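Local atomic coordinates of CptN Toxin (Eubacterium rectale DSM 17629, PDB entry 4RMO), a protein that is the toxin of a type III toxin-antitoxin system, probably an endoribonuclease like its ToxN relatives, and is bound by pseudoknots of its RNA antitoxin. Residues A[43-54]-A[84-95]. Numbering follows the deposited sequence.
Sequences GIYWMIPLSSRI and ESAFLIQDMFPI. With nucleotides of chain B.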
ATOM      1  N   GLY A  43      -7.097  19.506  21.033  1.00 48.32           N
ATOM      2  CA  GLY A  43      -7.235  20.947  20.802  1.00 45.92           C
ATOM      3  C   GLY A  43      -5.921  21.637  20.476  1.00 38.69           C
ATOM      4  O   GLY A  43      -5.900  22.858  20.306  1.00 42.71           O
ATOM      5  N   ILE A  44      -4.841  20.872  20.348  1.00 35.75           N
ATOM      6  CA  ILE A  44      -3.606  21.387  19.774  1.00 37.12           C
ATOM      7  C   ILE A  44      -3.356  20.672  18.445  1.00 36.77           C
ATOM      8  O   ILE A  44      -3.424  19.451  18.373  1.00 39.89           O
ATOM      9  CB  ILE A  44      -2.426  21.218  20.715  1.00 39.26           C
ATOM     10  CG1 ILE A  44      -2.699  22.013  22.001  1.00 43.40           C
ATOM     11  CG2 ILE A  44      -1.125  21.682  20.064  1.00 40.44           C
ATOM     12  CD1 ILE A  44      -1.538  22.055  22.984  1.00 44.04           C
ATOM     13  N   TYR A  45      -3.055  21.458  17.406  1.00 35.28           N
ATOM     14  CA  TYR A  45      -2.995  20.975  16.040  1.00 34.46           C
ATOM     15  C   TYR A  45      -1.692  21.393  15.424  1.00 33.21           C
ATOM     16  O   TYR A  45      -1.227  22.491  15.678  1.00 33.13           O
ATOM     17  CB  TYR A  45      -4.155  21.562  15.240  1.00 35.72           C
ATOM     18  CG  TYR A  45      -5.490  21.365  15.912  1.00 41.22           C
ATOM     19  CD1 TYR A  45      -6.109  20.119  15.929  1.00 46.66           C
ATOM     20  CD2 TYR A  45      -6.127  22.417  16.555  1.00 44.08           C
ATOM     21  CE1 TYR A  45      -7.334  19.935  16.548  1.00 49.30           C
ATOM     22  CE2 TYR A  45      -7.333  22.247  17.200  1.00 46.53           C
ATOM     23  CZ  TYR A  45      -7.937  21.005  17.190  1.00 53.17           C
ATOM     24  OH  TYR A  45      -9.146  20.839  17.812  1.00 53.39           O
ATOM     25  N   TRP A  46      -1.089  20.512  14.635  1.00 27.49           N
ATOM     26  CA  TRP A  46       0.205  20.774  14.058  1.00 26.85           C
ATOM     27  C   TRP A  46       0.002  21.263  12.621  1.00 29.17           C
ATOM     28  O   TRP A  46      -0.689  20.624  11.810  1.00 25.32           O
ATOM     29  CB  TRP A  46       1.103  19.557  14.123  1.00 26.96           C
ATOM     30  CG  TRP A  46       1.555  19.337  15.494  1.00 30.17           C
ATOM     31  CD1 TRP A  46       0.977  18.520  16.431  1.00 34.19           C
ATOM     32  CD2 TRP A  46       2.656  19.970  16.137  1.00 31.54           C
ATOM     33  NE1 TRP A  46       1.656  18.636  17.635  1.00 38.47           N
ATOM     34  CE2 TRP A  46       2.693  19.515  17.472  1.00 33.73           C
ATOM     35  CE3 TRP A  46       3.612  20.897  15.721  1.00 32.80           C
ATOM     36  CZ2 TRP A  46       3.669  19.931  18.377  1.00 33.37           C
ATOM     37  CZ3 TRP A  46       4.588  21.304  16.615  1.00 33.26           C
ATOM     38  CH2 TRP A  46       4.622  20.807  17.926  1.00 32.86           C
HETATM   39  N   MSE A  47       0.575  22.410  12.330  1.00 26.24           N
HETATM   40  CA  MSE A  47       0.406  23.054  11.042  1.00 26.56           C
HETATM   41  C   MSE A  47       1.716  23.142  10.341  1.00 25.21           C
HETATM   42  O   MSE A  47       2.758  23.252  10.943  1.00 24.40           O
HETATM   43  CB  MSE A  47      -0.040  24.497  11.196  1.00 28.78           C
HETATM   44  CG  MSE A  47      -1.155  24.675  12.182  1.00 32.47           C
HETATM   45 SE   MSE A  47      -2.798  23.855  11.463  1.00 43.46          SE
HETATM   46  CE  MSE A  47      -3.145  24.892   9.826  1.00 40.10           C
ATOM     47  N   ILE A  48       1.650  23.188   9.012  1.00 28.09           N
ATOM     48  CA  ILE A  48       2.825  23.376   8.163  1.00 20.98           C
ATOM     49  C   ILE A  48       2.604  24.543   7.218  1.00 22.36           C
ATOM     50  O   ILE A  48       1.653  24.572   6.437  1.00 19.54           O
ATOM     51  CB  ILE A  48       3.084  22.109   7.336  1.00 22.47           C
ATOM     52  CG1 ILE A  48       3.236  20.895   8.279  1.00 22.58           C
ATOM     53  CG2 ILE A  48       4.317  22.264   6.471  1.00 19.51           C
ATOM     54  CD1 ILE A  48       3.314  19.583   7.544  1.00 23.54           C
ATOM     55  N   PRO A  49       3.506  25.520   7.254  1.00 20.88           N
ATOM     56  CA  PRO A  49       3.360  26.635   6.368  1.00 20.79           C
ATOM     57  C   PRO A  49       3.792  26.295   4.938  1.00 20.42           C
ATOM     58  O   PRO A  49       4.725  25.552   4.779  1.00 21.50           O
ATOM     59  CB  PRO A  49       4.353  27.664   6.961  1.00 21.46           C
ATOM     60  CG  PRO A  49       5.409  26.850   7.597  1.00 21.54           C
ATOM     61  CD  PRO A  49       4.688  25.625   8.120  1.00 20.47           C
ATOM     62  N   LEU A  50       3.170  26.911   3.929  1.00 22.10           N
ATOM     63  CA  LEU A  50       3.592  26.761   2.556  1.00 22.42           C
ATOM     64  C   LEU A  50       4.287  27.975   1.981  1.00 22.86           C
ATOM     65  O   LEU A  50       4.044  29.105   2.411  1.00 21.58           O
ATOM     66  CB  LEU A  50       2.411  26.460   1.647  1.00 24.38           C
ATOM     67  CG  LEU A  50       1.431  25.340   1.962  1.00 27.90           C
ATOM     68  CD1 LEU A  50       0.678  24.960   0.679  1.00 32.81           C
ATOM     69  CD2 LEU A  50       2.043  24.113   2.586  1.00 26.41           C
ATOM     70  N   SER A  51       5.133  27.728   0.988  1.00 23.08           N
ATOM     71  CA  SER A  51       5.736  28.749   0.204  1.00 24.67           C
ATOM     72  C   SER A  51       5.648  28.350  -1.284  1.00 27.56           C
ATOM     73  O   SER A  51       5.769  27.183  -1.629  1.00 31.43           O
ATOM     74  CB  SER A  51       7.154  28.942   0.630  1.00 26.33           C
ATOM     75  OG  SER A  51       7.873  29.768  -0.303  1.00 29.28           O
ATOM     76  N   SER A  52       5.507  29.324  -2.173  1.00 26.71           N
ATOM     77  CA  SER A  52       5.593  29.058  -3.618  1.00 22.85           C
ATOM     78  C   SER A  52       6.959  29.336  -4.216  1.00 22.09           C
ATOM     79  O   SER A  52       7.081  29.438  -5.425  1.00 20.89           O
ATOM     80  CB  SER A  52       4.490  29.826  -4.361  1.00 23.29           C
ATOM     81  OG  SER A  52       4.593  31.195  -4.123  1.00 25.54           O
ATOM     82  N   ARG A  53       7.991  29.544  -3.391  1.00 25.43           N
ATOM     83  CA  ARG A  53       9.332  29.841  -3.902  1.00 25.87           C
ATOM     84  C   ARG A  53      10.052  28.546  -4.273  1.00 27.95           C
ATOM     85  O   ARG A  53      10.952  28.111  -3.573  1.00 30.91           O
ATOM     86  CB  ARG A  53      10.135  30.640  -2.894  1.00 25.59           C
ATOM     87  CG  ARG A  53       9.465  31.980  -2.624  1.00 26.46           C
ATOM     88  CD  ARG A  53      10.252  32.982  -1.825  1.00 24.40           C
ATOM     89  NE  ARG A  53       9.537  34.239  -1.833  1.00 28.91           N
ATOM     90  CZ  ARG A  53      10.131  35.405  -1.763  1.00 27.22           C
ATOM     91  NH1 ARG A  53      11.459  35.469  -1.627  1.00 29.05           N
ATOM     92  NH2 ARG A  53       9.404  36.497  -1.842  1.00 29.21           N
ATOM     93  N   ILE A  54       9.602  27.936  -5.363  1.00 27.52           N
ATOM     94  CA  ILE A  54       9.960  26.582  -5.687  1.00 29.80           C
ATOM     95  C   ILE A  54      11.449  26.504  -6.044  1.00 32.13           C
ATOM     96  O   ILE A  54      12.105  25.552  -5.666  1.00 32.33           O
ATOM     97  CB  ILE A  54       9.094  26.055  -6.843  1.00 33.89           C
ATOM     98  CG1 ILE A  54       7.589  26.108  -6.516  1.00 33.61           C
ATOM     99  CG2 ILE A  54       9.451  24.620  -7.199  1.00 34.43           C
ATOM    100  CD1 ILE A  54       7.234  25.512  -5.166  1.00 35.17           C
ATOM    101  N   GLU A  84       2.610  23.991  -8.058  1.00 35.12           N
ATOM    102  CA  GLU A  84       3.535  23.396  -7.111  1.00 33.49           C
ATOM    103  C   GLU A  84       3.661  24.258  -5.866  1.00 30.67           C
ATOM    104  O   GLU A  84       3.765  25.469  -5.959  1.00 28.57           O
ATOM    105  CB  GLU A  84       4.897  23.211  -7.761  1.00 37.58           C
ATOM    106  CG  GLU A  84       4.890  22.016  -8.694  1.00 41.24           C
ATOM    107  CD  GLU A  84       6.274  21.632  -9.164  1.00 51.46           C
ATOM    108  OE1 GLU A  84       7.067  22.528  -9.534  1.00 60.99           O
ATOM    109  OE2 GLU A  84       6.599  20.436  -9.090  1.00 59.68           O
ATOM    110  N   SER A  85       3.630  23.620  -4.706  1.00 28.84           N
ATOM    111  CA  SER A  85       3.817  24.282  -3.426  1.00 27.15           C
ATOM    112  C   SER A  85       4.855  23.550  -2.594  1.00 27.74           C
ATOM    113  O   SER A  85       4.859  22.322  -2.554  1.00 22.99           O
ATOM    114  CB  SER A  85       2.513  24.267  -2.629  1.00 25.10           C
ATOM    115  OG  SER A  85       1.461  24.947  -3.307  1.00 27.57           O
ATOM    116  N   ALA A  86       5.674  24.314  -1.872  1.00 23.97           N
ATOM    117  CA  ALA A  86       6.586  23.787  -0.924  1.00 24.34           C
ATOM    118  C   ALA A  86       6.007  23.786   0.494  1.00 23.39           C
ATOM    119  O   ALA A  86       5.556  24.798   0.972  1.00 27.24           O
ATOM    120  CB  ALA A  86       7.874  24.579  -0.945  1.00 26.36           C
ATOM    121  N   PHE A  87       6.032  22.619   1.131  1.00 24.18           N
ATOM    122  CA  PHE A  87       5.585  22.408   2.480  1.00 24.97           C
ATOM    123  C   PHE A  87       6.829  22.531   3.321  1.00 27.21           C
ATOM    124  O   PHE A  87       7.730  21.706   3.179  1.00 27.05           O
ATOM    125  CB  PHE A  87       5.018  21.021   2.646  1.00 24.78           C
ATOM    126  CG  PHE A  87       3.633  20.838   2.073  1.00 26.34           C
ATOM    127  CD1 PHE A  87       3.412  20.859   0.692  1.00 24.62           C
ATOM    128  CD2 PHE A  87       2.572  20.555   2.899  1.00 25.11           C
ATOM    129  CE1 PHE A  87       2.160  20.641   0.185  1.00 25.20           C
ATOM    130  CE2 PHE A  87       1.318  20.331   2.403  1.00 24.84           C
ATOM    131  CZ  PHE A  87       1.105  20.398   1.043  1.00 25.50           C
ATOM    132  N   LEU A  88       6.919  23.582   4.132  1.00 26.51           N
ATOM    133  CA  LEU A  88       8.117  23.811   4.919  1.00 25.81           C
ATOM    134  C   LEU A  88       7.927  23.086   6.250  1.00 27.86           C
ATOM    135  O   LEU A  88       7.645  23.675   7.289  1.00 26.12           O
ATOM    136  CB  LEU A  88       8.426  25.270   5.113  1.00 29.19           C
ATOM    137  CG  LEU A  88       8.481  26.192   3.885  1.00 34.20           C
ATOM    138  CD1 LEU A  88       9.213  27.508   4.180  1.00 33.86           C
ATOM    139  CD2 LEU A  88       9.012  25.542   2.659  1.00 32.06           C
ATOM    140  N   ILE A  89       8.102  21.775   6.186  1.00 27.97           N
ATOM    141  CA  ILE A  89       7.841  20.917   7.316  1.00 27.35           C
ATOM    142  C   ILE A  89       8.821  21.291   8.442  1.00 28.36           C
ATOM    143  O   ILE A  89       8.478  21.218   9.623  1.00 26.82           O
ATOM    144  CB  ILE A  89       7.997  19.437   6.900  1.00 27.11           C
ATOM    145  CG1 ILE A  89       7.086  19.167   5.689  1.00 27.94           C
ATOM    146  CG2 ILE A  89       7.654  18.526   8.051  1.00 24.92           C
ATOM    147  CD1 ILE A  89       7.030  17.718   5.229  1.00 27.30           C
ATOM    148  N   GLN A  90      10.041  21.664   8.053  1.00 24.03           N
ATOM    149  CA  GLN A  90      11.030  22.239   8.966  1.00 26.34           C
ATOM    150  C   GLN A  90      10.445  23.253   9.947  1.00 27.33           C
ATOM    151  O   GLN A  90      10.887  23.335  11.084  1.00 27.22           O
ATOM    152  CB  GLN A  90      12.140  22.921   8.153  1.00 26.62           C
ATOM    153  CG  GLN A  90      11.623  23.973   7.186  1.00 24.25           C
ATOM    154  CD  GLN A  90      12.707  24.590   6.361  1.00 25.42           C
ATOM    155  OE1 GLN A  90      13.704  23.947   6.031  1.00 27.51           O
ATOM    156  NE2 GLN A  90      12.496  25.852   5.955  1.00 26.35           N
ATOM    157  N   ASP A  91       9.433  24.006   9.500  1.00 28.33           N
ATOM    158  CA  ASP A  91       8.934  25.150  10.248  1.00 26.39           C
ATOM    159  C   ASP A  91       7.551  24.901  10.781  1.00 28.00           C
ATOM    160  O   ASP A  91       6.776  25.832  11.037  1.00 29.45           O
ATOM    161  CB  ASP A  91       8.929  26.377   9.358  1.00 25.55           C
ATOM    162  CG  ASP A  91      10.314  26.827   9.012  1.00 24.96           C
ATOM    163  OD1 ASP A  91      11.191  26.793   9.884  1.00 23.66           O
ATOM    164  OD2 ASP A  91      10.532  27.289   7.866  1.00 26.02           O
HETATM  165  N   MSE A  92       7.225  23.643  10.949  1.00 26.18           N
HETATM  166  CA  MSE A  92       5.904  23.299  11.467  1.00 26.59           C
HETATM  167  C   MSE A  92       5.757  23.746  12.896  1.00 24.26           C
HETATM  168  O   MSE A  92       6.760  23.878  13.620  1.00 25.16           O
HETATM  169  CB  MSE A  92       5.704  21.800  11.399  1.00 27.88           C
HETATM  170  CG  MSE A  92       6.673  21.075  12.346  1.00 31.66           C
HETATM  171 SE   MSE A  92       6.567  19.130  12.033  1.00 47.41          SE
HETATM  172  CE  MSE A  92       4.760  18.766  12.676  1.00 37.26           C
ATOM    173  N   PHE A  93       4.516  23.907  13.339  1.00 24.07           N
ATOM    174  CA  PHE A  93       4.278  24.470  14.656  1.00 25.62           C
ATOM    175  C   PHE A  93       2.888  24.190  15.133  1.00 24.91           C
ATOM    176  O   PHE A  93       2.023  23.829  14.345  1.00 29.92           O
ATOM    177  CB  PHE A  93       4.469  26.003  14.602  1.00 24.37           C
ATOM    178  CG  PHE A  93       3.489  26.688  13.674  1.00 22.51           C
ATOM    179  CD1 PHE A  93       2.246  27.083  14.116  1.00 22.98           C
ATOM    180  CD2 PHE A  93       3.829  26.935  12.374  1.00 22.36           C
ATOM    181  CE1 PHE A  93       1.372  27.733  13.289  1.00 22.95           C
ATOM    182  CE2 PHE A  93       2.953  27.562  11.511  1.00 22.97           C
ATOM    183  CZ  PHE A  93       1.697  27.955  11.979  1.00 24.73           C
ATOM    184  N   PRO A  94       2.655  24.337  16.428  1.00 28.04           N
ATOM    185  CA  PRO A  94       1.344  24.004  16.969  1.00 28.53           C
ATOM    186  C   PRO A  94       0.429  25.165  17.127  1.00 27.78           C
ATOM    187  O   PRO A  94       0.871  26.290  17.246  1.00 27.74           O
ATOM    188  CB  PRO A  94       1.679  23.462  18.341  1.00 33.96           C
ATOM    189  CG  PRO A  94       2.893  24.226  18.745  1.00 31.48           C
ATOM    190  CD  PRO A  94       3.637  24.578  17.488  1.00 30.24           C
ATOM    191  N   ILE A  95      -0.860  24.892  17.125  1.00 30.99           N
ATOM    192  CA  ILE A  95      -1.843  25.934  17.200  1.00 33.81           C
ATOM    193  C   ILE A  95      -3.137  25.399  17.834  1.00 37.83           C
ATOM    194  O   ILE A  95      -3.310  24.192  17.968  1.00 37.71           O
ATOM    195  CB  ILE A  95      -2.141  26.471  15.803  1.00 32.31           C
ATOM    196  CG1 ILE A  95      -2.741  27.855  15.877  1.00 33.06           C
ATOM    197  CG2 ILE A  95      -3.101  25.580  15.034  1.00 35.40           C
ATOM    198  CD1 ILE A  95      -2.490  28.656  14.617  1.00 33.67           C
TER
ATOM    199  P     G B   3      18.071  33.234   2.782  1.00 32.89           P
ATOM    200  OP1   G B   3      19.271  33.487   2.012  1.00 36.37           O
ATOM    201  OP2   G B   3      16.967  32.430   2.165  1.00 31.52           O
ATOM    202  O5'   G B   3      18.350  32.495   4.152  1.00 30.43           O
ATOM    203  C5'   G B   3      19.253  33.031   5.124  1.00 32.62           C
ATOM    204  C4'   G B   3      19.031  32.342   6.455  1.00 32.07           C
ATOM    205  O4'   G B   3      17.663  32.596   6.886  1.00 29.92           O
ATOM    206  C3'   G B   3      19.151  30.827   6.449  1.00 31.62           C
ATOM    207  O3'   G B   3      20.491  30.392   6.681  1.00 35.57           O
ATOM    208  C2'   G B   3      18.279  30.441   7.630  1.00 29.39           C
ATOM    209  O2'   G B   3      18.934  30.544   8.876  1.00 28.30           O
ATOM    210  C1'   G B   3      17.137  31.446   7.509  1.00 29.40           C
ATOM    211  N9    G B   3      16.029  30.946   6.697  1.00 27.61           N
ATOM    212  C8    G B   3      15.870  31.086   5.344  1.00 27.37           C
ATOM    213  N7    G B   3      14.813  30.475   4.885  1.00 30.42           N
ATOM    214  C5    G B   3      14.222  29.921   6.011  1.00 24.79           C
ATOM    215  C6    G B   3      13.047  29.153   6.139  1.00 23.02           C
ATOM    216  O6    G B   3      12.240  28.837   5.265  1.00 22.62           O
ATOM    217  N1    G B   3      12.815  28.787   7.463  1.00 22.31           N
ATOM    218  C2    G B   3      13.635  29.088   8.517  1.00 23.33           C
ATOM    219  N2    G B   3      13.262  28.614   9.713  1.00 24.72           N
ATOM    220  N3    G B   3      14.742  29.802   8.408  1.00 25.93           N
ATOM    221  C4    G B   3      14.964  30.196   7.136  1.00 25.58           C
ATOM    222  P     U B   4      21.397  29.792   5.497  1.00 35.37           P
ATOM    223  OP1   U B   4      22.769  30.242   5.792  1.00 36.42           O
ATOM    224  OP2   U B   4      20.764  30.093   4.189  1.00 32.85           O
ATOM    225  O5'   U B   4      21.234  28.217   5.674  1.00 34.54           O
ATOM    226  C5'   U B   4      21.618  27.577   6.904  1.00 37.86           C
ATOM    227  C4'   U B   4      21.347  26.095   6.809  1.00 42.08           C
ATOM    228  O4'   U B   4      19.902  25.881   6.877  1.00 38.16           O
ATOM    229  C3'   U B   4      21.801  25.406   5.518  1.00 42.06           C
ATOM    230  O3'   U B   4      22.010  24.010   5.728  1.00 46.63           O
ATOM    231  C2'   U B   4      20.544  25.463   4.656  1.00 37.94           C
ATOM    232  O2'   U B   4      20.463  24.516   3.612  1.00 34.17           O
ATOM    233  C1'   U B   4      19.478  25.188   5.714  1.00 38.29           C
ATOM    234  N1    U B   4      18.145  25.663   5.364  1.00 34.98           N
ATOM    235  C2    U B   4      17.092  24.782   5.478  1.00 31.44           C
ATOM    236  O2    U B   4      17.226  23.642   5.869  1.00 37.55           O
ATOM    237  N3    U B   4      15.871  25.296   5.126  1.00 32.51           N
ATOM    238  C4    U B   4      15.608  26.574   4.669  1.00 32.83           C
ATOM    239  O4    U B   4      14.451  26.908   4.445  1.00 37.34           O
ATOM    240  C5    U B   4      16.755  27.424   4.584  1.00 32.46           C
ATOM    241  C6    U B   4      17.952  26.954   4.930  1.00 33.43           C
ATOM    242  P     A B   2      12.578  33.826   1.355  1.00 27.29           P
ATOM    243  OP1   A B   2      13.088  33.775  -0.010  1.00 30.51           O
ATOM    244  OP2   A B   2      11.961  32.620   1.961  1.00 25.27           O
ATOM    245  O5'   A B   2      13.697  34.304   2.378  1.00 24.87           O
ATOM    246  C5'   A B   2      14.507  35.472   2.093  1.00 23.80           C
ATOM    247  C4'   A B   2      15.293  35.832   3.325  1.00 27.63           C
ATOM    248  O4'   A B   2      14.370  36.088   4.429  1.00 26.60           O
ATOM    249  C3'   A B   2      16.214  34.738   3.882  1.00 27.85           C
ATOM    250  O3'   A B   2      17.486  34.665   3.268  1.00 33.46           O
ATOM    251  C2'   A B   2      16.378  35.174   5.327  1.00 29.15           C
ATOM    252  O2'   A B   2      17.228  36.281   5.445  1.00 29.52           O
ATOM    253  C1'   A B   2      14.964  35.644   5.650  1.00 26.35           C
ATOM    254  N9    A B   2      14.141  34.583   6.194  1.00 24.11           N
ATOM    255  C8    A B   2      13.160  33.854   5.574  1.00 23.92           C
ATOM    256  N7    A B   2      12.556  33.003   6.367  1.00 26.10           N
ATOM    257  C5    A B   2      13.144  33.225   7.602  1.00 26.62           C
ATOM    258  C6    A B   2      12.934  32.649   8.865  1.00 30.67           C
ATOM    259  N6    A B   2      12.029  31.691   9.098  1.00 33.18           N
ATOM    260  N1    A B   2      13.682  33.101   9.892  1.00 27.51           N
ATOM    261  C2    A B   2      14.584  34.059   9.655  1.00 25.93           C
ATOM    262  N3    A B   2      14.873  34.679   8.510  1.00 25.52           N
ATOM    263  C4    A B   2      14.101  34.216   7.515  1.00 24.79           C
TER
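Strand 44-51 pairs antiparallel with two short strands, 84-87 and 93-95, laid one after the other along the same edge. Tyr45 and Ile95 form a hydrogen-bonded pair, as do Met47 with Phe93 and Ser51 with Ala86; Tyr45 N meets Ile95 O at 2.8 Å and Met47 N meets Phe93 O at 2.9 Å. Between the two paired regions, segment 84-95 leaves the strand through a short 3-10 segment at 89-90, and there the Leu88 N to Pro49 O bond, 3.0 Å long, carries on from strand 84-87. On its other edge strand 44-51 bonds to strand 32-37, which places it in the interior of the antiparallel sheet of this toxin. The excursion puts Gln90 and Asp91 against the antitoxin RNA of chain B. Asp91 reads the base of G3 with both carboxylate oxygens, OD1 accepting from N2 and OD2 from N1, each at 2.8 Å. Gln90 pairs with U4 through both ends of its amide, the NE2 to O4 bond nearly straight (172°), and its NE2 also donates a hydrogen bond to Asp91 OD2 from above the carboxylate plane, linking the side chains that contact U4 and G3. Arg53 NH1 holds OP1 of A2 at 2.9 Å. At the non-hydrogen-bonded pair Trp46-Pro94, Pro94 CB sits over the six-membered ring of Trp46, 3.9 Å from its centroid, while Trp46 NE1 bonds to Asp38. Leu50 CD2 covers a face of Phe87 in the same way. On the sheet face carrying Met47, Phe93 and Ile95, Phe93 has CG between its backbone N and carbonyl carbon (chi1 62°), which turns one face of its ring to Met47 CB, and Ile95 CG2 touches Met47 CG at 3.6 Å.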